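Galactose mutarotase-like protein (Clostridium acetobutylicum, PDB 3OS7) probably binds carbohydrates and may interconvert the anomers of an aldose sugar, as aldose 1-epimerases of the galactose mutarotase family do. Local coordinates at residues K61-D64 and F65-P69; I99-A102 and K103-N106; G110-N114 and S115-V119; W289-M292 and G293-Y297; T323-P326 and N327-W330. One frame throughout, in Å; residues are numbered along the deposited sequence.

Interaction 1 (K61-D64 and F65-P69); sequences KFED and FKNRP
K66 N donates to F62 O at 2.8 Å, close to straight (167°), and F65 N donates to K61 O at 3.1 Å. A third bond of the same i to i+4 spacing, N67 N to E63 O, is more bent at 145°, and the last, R68 N to D64 O, is weak at 3.4 Å. Weakening toward R68 marks the end of a short helix of fewer than two turns. A water bridges D64 O and R68 O at this end, and another joins D64 OD1 to N67 ND2.

On the side chains, E63 and K66 run alongside each other and point the same way, forming a salt bridge of 3.4 Å between E63 OE2 and K66 NZ. The bend of E63 at chi2 (63°) turns the carboxylate back toward the lysine, while K66 bends at chi3 to bring its ammonium across. The aliphatic part of K66 also passes the F62 ring, with K66 CD 3.9 Å from F62 CE2. On the N67 side, the methylene E63 CG comes 4.0 Å from N67 ND2.

The helix lies at the surface with its phenylalanines turned to the fold. F62 stacks with H18, and both F62 and F65 rest on V36, while F65 also meets W15. At its end K66 O accepts from N114 ND2, joining the helix to the loop that leads into strand 118-125.

Interaction 2 (I99-A102 and K103-N106); sequences INEA and KNNN
E101 and N106 form a single antiparallel bridge, a hydrogen-bonded pair that closes a tight turn in the loop between strands 93-96 and 106-108. N106 N donates to E101 O at 3.1 Å, and E101 N returns a bond of 3.0 Å to N106 O. N100 N makes a weak additional bond to that same N106 O.

Because E101 CG is swung away from its own backbone N (chi1 -166°) and the chain stays extended beyond it, the carboxylate reaches two asparagines. OE1 of E101 is met nearly along its C-O axis by N106 ND2 at 3.0 Å, the oxygen lying in the amide plane of N106. OE2 of E101 receives N104 ND2, also at 3.0 Å, but from above the carboxylate plane, 56° out of it. R82 forms a salt bridge with OE2, so the carboxylate is gripped by three side chains.

Ahead of the turn, I99 CG1 lies 3.6 Å from N105 OD1, the two side chains crossing at about a right angle. A water links N105 OD1 to A102 O, and N105 ND2 binds D85.

A102 to N105 is a type I beta turn, with N105 N donating to A102 O at 3.2 Å. N105, its last residue, has positive phi (49°): a type I turn plus G1 bulge, in the connection between two edge strands of a three-stranded sheet. N100 and E101 opposite N106 add a classic bulge.

Interaction 3 (G110-N114 and S115-V119); sequences GFIKN and SKWTV
W117 reaches back over residues 112-114, a turn with helical backbone angles but no regular helix bonds, which precedes strand 118-125 of the galactose mutarotase-type beta-sandwich. From CB, a chi1 of -68° puts CG on the side of the backbone N, which sets the indole against I112. CD1 of W117 comes within 3.9 Å of I112 O, and the neighbouring NE1 donates to that oxygen at 3.0 Å. The N-H...O angle of 172° shows a straight bond, and I112 O lies in the indole plane (3° out of it). Farther out, the benzo ring brings W117 CZ2 to 4.1 Å from I112 CD1, a loose apolar touch. Strand residues F135 and F153 also pack against the indole.

I112 O takes a second bond, from S115 N at 3.3 Å, on the opposite face of its carbonyl plane from W117 NE1. The turn is also held by F111 O, which accepts N114 N and the S115 hydroxyl from opposite faces. K113 turns back on its own segment, and its NZ binds both G110 O and N114 OD1. The serine oxygen has one more neighbour: S115 OG lies in the plane of the F111 ring, at its edge, 3.7 Å from F111 CD1.

Interaction 4 (W289-M292 and G293-Y297); sequences WNDM and GDKKY
D291 and Y297 make the tight end of this contact. Y297 OH donates to D291 OD2 at 2.7 Å, reaching the oxygen on its anti side, 23° out of the carboxylate plane. A chi1 of -162° at D291 directs the carboxylate to this hydroxyl. Carboxylate and phenol ring stand 88° apart, with OD2 near the plane of the ring at its edge. D291 CB is 3.8 Å from Y297 CZ. Beside them, W289 CZ3 is 3.5 Å from Y297 OH, and the backbone D291 N sits over the centre of one indole face, 3.6 Å above it.

The chain reverses at G293, whose N donates to N290 O at 2.9 Å. D291, M292 and G293 all have positive phi, and G293 CA lies against the N290 amide, itself held by V240, H243 and I245.

The other side is looser: D294 and the selenomethionine at 292 are exposed, and the salt bridge from K295 NZ to D291 OD1 is long at 3.5 Å. Its firm points are the bonds of K295 NZ to D291 O, at 2.8 Å, and to the syn lone pair of D294 OD1. This ammonium probably offsets the closeness of D291 and D294, whose OD1 atoms are 5.8 Å apart. A water donates to N290 O and Y297 O and accepts from K295 N, linking the two limbs of the loop.

The loop connects antiparallel strands 285-289 and 297-303. W289 packs on C299 and E301 of the latter and lies near a tartaric acid, probably from the crystallisation liquor, while Y297 makes a cation-pi contact with R54.

Interaction 5 (T323-P326 and N327-W330); sequences TLKP and NESW
The E328 carboxylate is the flat group that carries this contact: K325 N donates to the anti lone pair of E328 OE1 at 2.8 Å and 169°. The side chain is stretched out from CA to the carboxylate (chi1 -166°, chi2 also trans), long enough to come back across the turn to that N-H. The W330 indole leads away from 323-326, leaving the residue's CB and backbone N near L324 CD2, with CB at 4.2 Å. L324 CD2 also lies 3.9 Å from E328 CG.

Residues K325 to E328 form a type II beta turn, in which E328 N donates to K325 O at 2.9 Å. N327 has the positive phi (68°) expected at the third position. The turn joins strand 322-324 to strand 329-340. N172 of strand 163-172 bonds through ND2 to L324 O just before the turn and through its backbone to N327 and E328 within it.

Charge pairing is indirect here. K325 NZ remains 5.0 Å from E328 OE1, but a water accepts from the ammonium and lies 2.6 Å from that oxygen. The carboxylate therefore serves as an acceptor for the K325 N-H, which pins the turn, and is also hydrated, with the lysine probably adding a water-mediated electrostatic contribution.

In the fold
All five are local contacts within one chain. Interaction 1 is the surface case, a short helix with regular backbone bonds; the others are partly buried turns and connections of the beta fold. Interactions 1 and 3 touch, with P69 packing on K113 and N114, and R68 of interaction 1 reaches W289 of interaction 4. Interactions 2 and 5 both use a glutamate carboxylate beside a beta turn, toward asparagine amides in one and a backbone N-H in the other. Interaction 3 relies on shared carbonyl acceptors, interaction 4 on charges and a phenol. Interactions 4 and 5 lie on opposite sides of the chain's centre, about 36 Å apart between centres.

Interaction 1 (K61-D64 and F65-P69)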
# COMPACT_ATOMS: atom_id res chain seq x y z
N LYS A 61 -11.63 -9.75 16.06
CA LYS A 61 -11.24 -11.14 15.98
C LYS A 61 -10.27 -11.38 14.84
O LYS A 61 -10.38 -10.74 13.80
CB LYS A 61 -12.47 -12.05 15.80
CG LYS A 61 -13.43 -12.02 16.97
CD LYS A 61 -14.42 -13.18 16.94
CE LYS A 61 -15.31 -13.17 15.72
NZ LYS A 61 -16.49 -14.10 15.88
N PHE A 62 -9.38 -12.35 15.01
CA PHE A 62 -8.42 -12.70 13.98
C PHE A 62 -9.11 -12.93 12.64
O PHE A 62 -8.67 -12.44 11.62
CB PHE A 62 -7.63 -13.96 14.35
CG PHE A 62 -6.68 -14.38 13.27
CD1 PHE A 62 -5.46 -13.74 13.12
CD2 PHE A 62 -7.02 -15.38 12.36
CE1 PHE A 62 -4.59 -14.12 12.12
CE2 PHE A 62 -6.14 -15.77 11.36
CZ PHE A 62 -4.92 -15.13 11.24
N GLU A 63 -10.19 -13.70 12.66
CA GLU A 63 -10.85 -14.09 11.43
C GLU A 63 -11.42 -12.90 10.66
O GLU A 63 -11.38 -12.89 9.43
CB GLU A 63 -11.97 -15.09 11.75
CG GLU A 63 -12.33 -15.96 10.57
CD GLU A 63 -11.18 -16.86 10.13
OE1 GLU A 63 -10.23 -17.10 10.92
OE2 GLU A 63 -11.24 -17.34 8.97
N ASP A 64 -11.93 -11.90 11.39
CA ASP A 64 -12.47 -10.67 10.80
C ASP A 64 -11.35 -9.80 10.23
O ASP A 64 -11.56 -9.14 9.21
CB ASP A 64 -13.28 -9.87 11.81
CG ASP A 64 -14.55 -10.61 12.26
OD1 ASP A 64 -15.11 -11.37 11.45
OD2 ASP A 64 -14.96 -10.45 13.43
N PHE A 65 -10.17 -9.85 10.85
CA PHE A 65 -8.98 -9.22 10.28
C PHE A 65 -8.56 -9.94 8.99
O PHE A 65 -8.44 -9.32 7.92
CB PHE A 65 -7.84 -9.19 11.29
CG PHE A 65 -6.55 -8.63 10.73
CD1 PHE A 65 -6.53 -7.38 10.09
CD2 PHE A 65 -5.38 -9.34 10.83
CE1 PHE A 65 -5.34 -6.86 9.58
CE2 PHE A 65 -4.19 -8.82 10.30
CZ PHE A 65 -4.17 -7.59 9.68
N LYS A 66 -8.41 -11.26 9.06
CA LYS A 66 -7.94 -12.04 7.91
C LYS A 66 -8.86 -11.92 6.71
O LYS A 66 -8.41 -11.95 5.56
CB LYS A 66 -7.75 -13.50 8.28
CG LYS A 66 -7.41 -14.43 7.10
CD LYS A 66 -7.08 -15.85 7.55
CE LYS A 66 -8.34 -16.66 7.89
NZ LYS A 66 -8.02 -18.06 8.38
N ASN A 67 -10.16 -11.79 6.97
CA ASN A 67 -11.14 -11.66 5.90
C ASN A 67 -11.20 -10.28 5.24
O ASN A 67 -11.66 -10.17 4.10
CB ASN A 67 -12.52 -12.03 6.42
CG ASN A 67 -12.69 -13.52 6.53
OD1 ASN A 67 -12.02 -14.30 5.84
ND2 ASN A 67 -13.60 -13.92 7.40
N ARG A 68 -10.73 -9.25 5.94
CA ARG A 68 -10.69 -7.88 5.39
C ARG A 68 -9.48 -7.11 5.93
O ARG A 68 -9.59 -6.16 6.69
CB ARG A 68 -11.99 -7.15 5.71
CG ARG A 68 -12.24 -5.96 4.81
CD ARG A 68 -13.24 -5.05 5.44
NE ARG A 68 -13.59 -3.94 4.55
CZ ARG A 68 -14.34 -2.92 4.91
NH1 ARG A 68 -14.80 -2.85 6.15
NH2 ARG A 68 -14.58 -1.94 4.06
N PRO A 69 -8.28 -7.53 5.52
CA PRO A 69 -7.08 -6.88 6.08
C PRO A 69 -6.76 -5.57 5.39
O PRO A 69 -5.96 -4.75 5.91
CB PRO A 69 -6.00 -7.93 5.82
CG PRO A 69 -6.43 -8.59 4.58
CD PRO A 69 -7.93 -8.70 4.70
O HOH W 1 -10.91 -6.41 9.06
O HOH W 2 -15.04 -11.79 8.59

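Interaction 2 (I99-A102 and K103-N106)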
# COMPACT_ATOMS: atom_id res chain seq x y z
N ILE A 99 -14.66 -14.15 -9.84
CA ILE A 99 -15.10 -12.81 -9.47
C ILE A 99 -15.16 -12.67 -7.94
O ILE A 99 -15.89 -13.42 -7.27
CB ILE A 99 -16.50 -12.53 -10.10
CG1 ILE A 99 -16.40 -12.53 -11.62
CG2 ILE A 99 -17.13 -11.21 -9.58
CD1 ILE A 99 -15.36 -11.48 -12.17
N ASN A 100 -14.42 -11.72 -7.38
CA ASN A 100 -14.44 -11.43 -5.93
C ASN A 100 -14.96 -10.02 -5.61
O ASN A 100 -14.86 -9.58 -4.47
CB ASN A 100 -13.08 -11.70 -5.26
CG ASN A 100 -12.01 -10.72 -5.70
OD1 ASN A 100 -12.20 -10.00 -6.67
ND2 ASN A 100 -10.87 -10.70 -4.98
N GLU A 101 -15.48 -9.32 -6.63
CA GLU A 101 -16.23 -8.07 -6.45
C GLU A 101 -17.52 -8.25 -7.22
O GLU A 101 -17.58 -8.05 -8.41
CB GLU A 101 -15.42 -6.83 -6.93
CG GLU A 101 -16.05 -5.53 -6.42
CD GLU A 101 -15.73 -4.26 -7.21
OE1 GLU A 101 -15.13 -4.30 -8.29
OE2 GLU A 101 -16.10 -3.17 -6.72
N ALA A 102 -18.58 -8.64 -6.52
CA ALA A 102 -19.76 -9.16 -7.18
C ALA A 102 -20.56 -8.09 -7.92
O ALA A 102 -20.91 -8.27 -9.10
CB ALA A 102 -20.65 -9.88 -6.15
N LYS A 103 -20.76 -6.97 -7.25
CA LYS A 103 -21.64 -5.90 -7.71
C LYS A 103 -21.13 -5.33 -9.05
O LYS A 103 -21.90 -5.15 -9.98
CB LYS A 103 -21.78 -4.81 -6.62
CG LYS A 103 -22.29 -3.42 -7.05
CD LYS A 103 -22.31 -2.46 -5.83
CE LYS A 103 -21.99 -1.01 -6.19
NZ LYS A 103 -23.04 -0.34 -7.00
N ASN A 104 -19.83 -5.13 -9.15
CA ASN A 104 -19.24 -4.58 -10.38
C ASN A 104 -18.60 -5.63 -11.34
O ASN A 104 -18.01 -5.27 -12.37
CB ASN A 104 -18.22 -3.49 -10.00
CG ASN A 104 -18.87 -2.29 -9.36
OD1 ASN A 104 -19.93 -1.85 -9.78
ND2 ASN A 104 -18.21 -1.73 -8.35
N ASN A 105 -18.75 -6.91 -10.99
CA ASN A 105 -18.21 -8.06 -11.73
C ASN A 105 -16.73 -7.92 -12.08
O ASN A 105 -16.36 -7.93 -13.25
CB ASN A 105 -19.06 -8.34 -12.98
CG ASN A 105 -18.93 -9.77 -13.45
OD1 ASN A 105 -19.26 -10.72 -12.72
ND2 ASN A 105 -18.43 -9.94 -14.67
N ASN A 106 -15.90 -7.77 -11.05
CA ASN A 106 -14.47 -7.63 -11.23
C ASN A 106 -13.71 -8.60 -10.35
O ASN A 106 -14.26 -9.14 -9.38
CB ASN A 106 -14.06 -6.21 -10.87
CG ASN A 106 -14.61 -5.17 -11.82
OD1 ASN A 106 -14.66 -5.36 -13.05
ND2 ASN A 106 -15.03 -4.05 -11.25
O HOH W 3 -20.83 -10.65 -10.40

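Interaction 3 (G110-N114 and S115-V119)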
# COMPACT_ATOMS: atom_id res chain seq x y z
N GLY A 110 -6.26 -9.00 -5.29
CA GLY A 110 -5.45 -10.20 -5.11
C GLY A 110 -5.62 -10.92 -3.78
O GLY A 110 -6.41 -10.53 -2.93
N PHE A 111 -4.86 -11.99 -3.59
CA PHE A 111 -5.00 -12.85 -2.41
C PHE A 111 -3.79 -12.79 -1.48
O PHE A 111 -3.85 -13.30 -0.36
CB PHE A 111 -5.24 -14.32 -2.82
CG PHE A 111 -4.19 -14.86 -3.72
CD1 PHE A 111 -3.01 -15.38 -3.21
CD2 PHE A 111 -4.34 -14.80 -5.10
CE1 PHE A 111 -2.00 -15.82 -4.06
CE2 PHE A 111 -3.35 -15.22 -5.95
CZ PHE A 111 -2.17 -15.75 -5.43
N ILE A 112 -2.68 -12.20 -1.92
CA ILE A 112 -1.48 -12.28 -1.11
C ILE A 112 -1.65 -11.49 0.19
O ILE A 112 -1.06 -11.83 1.19
CB ILE A 112 -0.15 -11.90 -1.87
CG1 ILE A 112 -0.14 -10.46 -2.32
CG2 ILE A 112 0.11 -12.88 -3.05
CD1 ILE A 112 1.19 -10.08 -3.01
N LYS A 113 -2.51 -10.49 0.19
CA LYS A 113 -2.83 -9.73 1.40
C LYS A 113 -3.55 -10.57 2.46
O LYS A 113 -3.55 -10.21 3.63
CB LYS A 113 -3.72 -8.52 1.10
CG LYS A 113 -5.10 -8.84 0.54
CD LYS A 113 -5.85 -7.55 0.10
CE LYS A 113 -7.30 -7.81 -0.07
NZ LYS A 113 -7.60 -9.02 -0.84
N ASN A 114 -4.21 -11.65 2.02
CA ASN A 114 -4.96 -12.54 2.94
C ASN A 114 -4.17 -13.78 3.33
O ASN A 114 -4.63 -14.58 4.14
CB ASN A 114 -6.26 -13.01 2.28
CG ASN A 114 -7.12 -11.87 1.75
OD1 ASN A 114 -7.05 -11.54 0.57
ND2 ASN A 114 -7.97 -11.28 2.60
N SER A 115 -3.00 -13.96 2.74
CA SER A 115 -2.29 -15.25 2.78
C SER A 115 -1.18 -15.28 3.81
O SER A 115 -0.78 -14.24 4.33
CB SER A 115 -1.72 -15.54 1.39
OG SER A 115 -2.80 -15.76 0.51
N LYS A 116 -0.71 -16.47 4.14
CA LYS A 116 0.38 -16.61 5.12
C LYS A 116 1.73 -16.37 4.48
O LYS A 116 2.04 -16.98 3.47
CB LYS A 116 0.40 -18.00 5.75
CG LYS A 116 -0.86 -18.36 6.50
CD LYS A 116 -0.63 -19.61 7.37
CE LYS A 116 -1.96 -20.21 7.78
NZ LYS A 116 -1.78 -21.28 8.82
N TRP A 117 2.50 -15.47 5.07
CA TRP A 117 3.85 -15.22 4.68
C TRP A 117 4.75 -15.82 5.74
O TRP A 117 4.30 -16.07 6.87
CB TRP A 117 4.10 -13.72 4.57
CG TRP A 117 3.38 -13.04 3.44
CD1 TRP A 117 2.02 -13.05 3.19
CD2 TRP A 117 3.94 -12.12 2.49
NE1 TRP A 117 1.73 -12.26 2.12
CE2 TRP A 117 2.88 -11.68 1.66
CE3 TRP A 117 5.23 -11.68 2.21
CZ2 TRP A 117 3.08 -10.79 0.59
CZ3 TRP A 117 5.43 -10.82 1.16
CH2 TRP A 117 4.36 -10.39 0.36
N THR A 118 6.01 -16.05 5.40
CA THR A 118 6.97 -16.61 6.35
C THR A 118 8.07 -15.61 6.62
O THR A 118 8.38 -14.78 5.76
CB THR A 118 7.53 -17.91 5.86
OG1 THR A 118 8.15 -17.72 4.60
CG2 THR A 118 6.38 -18.93 5.69
N VAL A 119 8.60 -15.64 7.83
CA VAL A 119 9.66 -14.72 8.23
C VAL A 119 10.94 -15.17 7.56
O VAL A 119 11.34 -16.33 7.68
CB VAL A 119 9.80 -14.63 9.75
CG1 VAL A 119 10.99 -13.78 10.14
CG2 VAL A 119 8.54 -14.08 10.38

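Interaction 4 (W289-M292 and G293-Y297)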
# COMPACT_ATOMS: atom_id res chain seq x y z
N TRP A 289 -9.00 6.82 -0.98
CA TRP A 289 -10.33 6.36 -0.61
C TRP A 289 -10.45 6.51 0.90
O TRP A 289 -9.64 5.92 1.62
CB TRP A 289 -10.52 4.91 -1.02
CG TRP A 289 -11.78 4.27 -0.50
CD1 TRP A 289 -13.05 4.46 -0.95
CD2 TRP A 289 -11.87 3.28 0.56
NE1 TRP A 289 -13.93 3.67 -0.23
CE2 TRP A 289 -13.23 2.94 0.69
CE3 TRP A 289 -10.93 2.68 1.42
CZ2 TRP A 289 -13.67 2.01 1.64
CZ3 TRP A 289 -11.38 1.77 2.36
CH2 TRP A 289 -12.73 1.45 2.46
N ASN A 290 -11.42 7.28 1.37
CA ASN A 290 -11.51 7.55 2.81
C ASN A 290 -12.70 6.85 3.51
O ASN A 290 -13.03 7.24 4.61
CB ASN A 290 -11.55 9.04 3.09
CG ASN A 290 -12.82 9.71 2.56
OD1 ASN A 290 -13.64 9.06 1.90
ND2 ASN A 290 -12.98 11.01 2.84
N ASP A 291 -13.31 5.85 2.85
CA ASP A 291 -14.40 5.07 3.44
C ASP A 291 -15.49 5.99 4.02
O ASP A 291 -15.85 5.84 5.17
CB ASP A 291 -13.84 4.13 4.51
CG ASP A 291 -14.79 2.97 4.86
OD1 ASP A 291 -15.92 2.93 4.32
OD2 ASP A 291 -14.41 2.10 5.68
N MSE A 292 -15.95 6.94 3.21
CA MSE A 292 -16.96 7.95 3.54
C MSE A 292 -16.45 9.13 4.38
O MSE A 292 -17.14 10.13 4.49
CB MSE A 292 -18.20 7.34 4.21
CG MSE A 292 -18.84 6.19 3.47
SE MSE A 292 -19.23 6.59 1.60
CE MSE A 292 -20.82 7.72 1.82
N GLY A 293 -15.23 9.03 4.94
CA GLY A 293 -14.60 10.10 5.70
C GLY A 293 -15.05 10.23 7.15
O GLY A 293 -14.72 11.20 7.83
N ASP A 294 -15.79 9.25 7.64
CA ASP A 294 -16.37 9.35 8.99
C ASP A 294 -15.85 8.27 9.93
O ASP A 294 -16.41 8.05 10.99
CB ASP A 294 -17.91 9.32 8.90
CG ASP A 294 -18.42 8.02 8.32
OD1 ASP A 294 -17.63 7.21 7.77
OD2 ASP A 294 -19.65 7.81 8.42
N LYS A 295 -14.74 7.62 9.56
CA LYS A 295 -14.19 6.52 10.37
C LYS A 295 -12.77 6.76 10.90
O LYS A 295 -12.12 5.82 11.38
CB LYS A 295 -14.29 5.23 9.57
CG LYS A 295 -15.75 4.91 9.16
CD LYS A 295 -15.83 3.63 8.34
CE LYS A 295 -17.21 3.40 7.74
NZ LYS A 295 -17.71 4.53 6.87
N LYS A 296 -12.30 8.01 10.87
CA LYS A 296 -11.02 8.41 11.47
C LYS A 296 -9.81 7.74 10.79
O LYS A 296 -8.78 7.51 11.43
CB LYS A 296 -10.96 8.11 12.99
CG LYS A 296 -12.20 8.52 13.81
CD LYS A 296 -12.35 9.98 13.89
CE LYS A 296 -13.63 10.39 14.68
NZ LYS A 296 -14.13 11.75 14.27
N TYR A 297 -9.98 7.40 9.51
CA TYR A 297 -8.87 6.91 8.70
C TYR A 297 -9.08 7.23 7.23
O TYR A 297 -10.18 7.59 6.80
CB TYR A 297 -8.66 5.40 8.91
CG TYR A 297 -9.52 4.46 8.10
CD1 TYR A 297 -10.86 4.22 8.43
CD2 TYR A 297 -8.98 3.73 7.04
CE1 TYR A 297 -11.63 3.33 7.69
CE2 TYR A 297 -9.72 2.85 6.33
CZ TYR A 297 -11.05 2.65 6.63
OH TYR A 297 -11.76 1.73 5.87
O HOH W 4 -12.96 7.37 7.35

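Interaction 5 (T323-P326 and N327-W330)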
# COMPACT_ATOMS: atom_id res chain seq x y z
N THR A 323 5.44 -6.60 -17.54
CA THR A 323 5.56 -8.03 -17.39
C THR A 323 6.98 -8.32 -16.93
O THR A 323 7.89 -7.49 -17.13
CB THR A 323 5.26 -8.74 -18.69
OG1 THR A 323 6.24 -8.37 -19.65
CG2 THR A 323 3.88 -8.36 -19.21
N LEU A 324 7.15 -9.45 -16.28
CA LEU A 324 8.46 -9.93 -15.91
C LEU A 324 8.83 -11.16 -16.75
O LEU A 324 8.06 -12.10 -16.87
CB LEU A 324 8.50 -10.30 -14.43
CG LEU A 324 8.40 -9.17 -13.42
CD1 LEU A 324 8.43 -9.76 -12.01
CD2 LEU A 324 9.56 -8.21 -13.64
N LYS A 325 10.02 -11.12 -17.34
CA LYS A 325 10.56 -12.27 -18.02
C LYS A 325 10.99 -13.31 -16.95
O LYS A 325 11.04 -12.99 -15.74
CB LYS A 325 11.72 -11.82 -18.94
CG LYS A 325 11.29 -10.93 -20.11
CD LYS A 325 12.49 -10.60 -21.01
CE LYS A 325 12.10 -9.82 -22.27
NZ LYS A 325 11.72 -8.40 -21.97
N PRO A 326 11.25 -14.56 -17.35
CA PRO A 326 11.67 -15.59 -16.41
C PRO A 326 12.89 -15.16 -15.61
O PRO A 326 13.88 -14.69 -16.19
CB PRO A 326 11.92 -16.81 -17.31
CG PRO A 326 10.95 -16.59 -18.43
CD PRO A 326 11.00 -15.12 -18.69
N ASN A 327 12.75 -15.26 -14.28
CA ASN A 327 13.75 -14.89 -13.29
C ASN A 327 14.05 -13.41 -13.19
O ASN A 327 14.97 -13.01 -12.48
CB ASN A 327 15.07 -15.67 -13.45
CG ASN A 327 15.81 -15.84 -12.12
OD1 ASN A 327 15.21 -16.26 -11.14
ND2 ASN A 327 17.12 -15.50 -12.09
N GLU A 328 13.26 -12.59 -13.88
CA GLU A 328 13.34 -11.14 -13.73
C GLU A 328 12.59 -10.71 -12.48
O GLU A 328 11.60 -11.35 -12.08
CB GLU A 328 12.75 -10.44 -14.94
CG GLU A 328 13.09 -8.97 -15.01
CD GLU A 328 12.46 -8.25 -16.20
OE1 GLU A 328 11.66 -8.85 -16.95
OE2 GLU A 328 12.79 -7.06 -16.37
N SER A 329 13.05 -9.62 -11.89
CA SER A 329 12.38 -9.06 -10.72
C SER A 329 11.95 -7.61 -10.90
O SER A 329 12.45 -6.91 -11.78
CB SER A 329 13.27 -9.19 -9.47
OG SER A 329 14.36 -8.28 -9.50
N TRP A 330 11.01 -7.21 -10.06
CA TRP A 330 10.56 -5.82 -9.91
C TRP A 330 10.77 -5.46 -8.44
O TRP A 330 10.56 -6.31 -7.56
CB TRP A 330 9.06 -5.69 -10.27
CG TRP A 330 8.47 -4.31 -9.91
CD1 TRP A 330 8.35 -3.23 -10.72
CD2 TRP A 330 7.93 -3.91 -8.64
NE1 TRP A 330 7.77 -2.19 -10.04
CE2 TRP A 330 7.51 -2.58 -8.76
CE3 TRP A 330 7.73 -4.57 -7.43
CZ2 TRP A 330 6.95 -1.88 -7.70
CZ3 TRP A 330 7.17 -3.88 -6.38
CH2 TRP A 330 6.80 -2.55 -6.52
O HOH W 5 10.02 -5.60 -16.44
O HOH W 6 10.70 -7.52 -19.02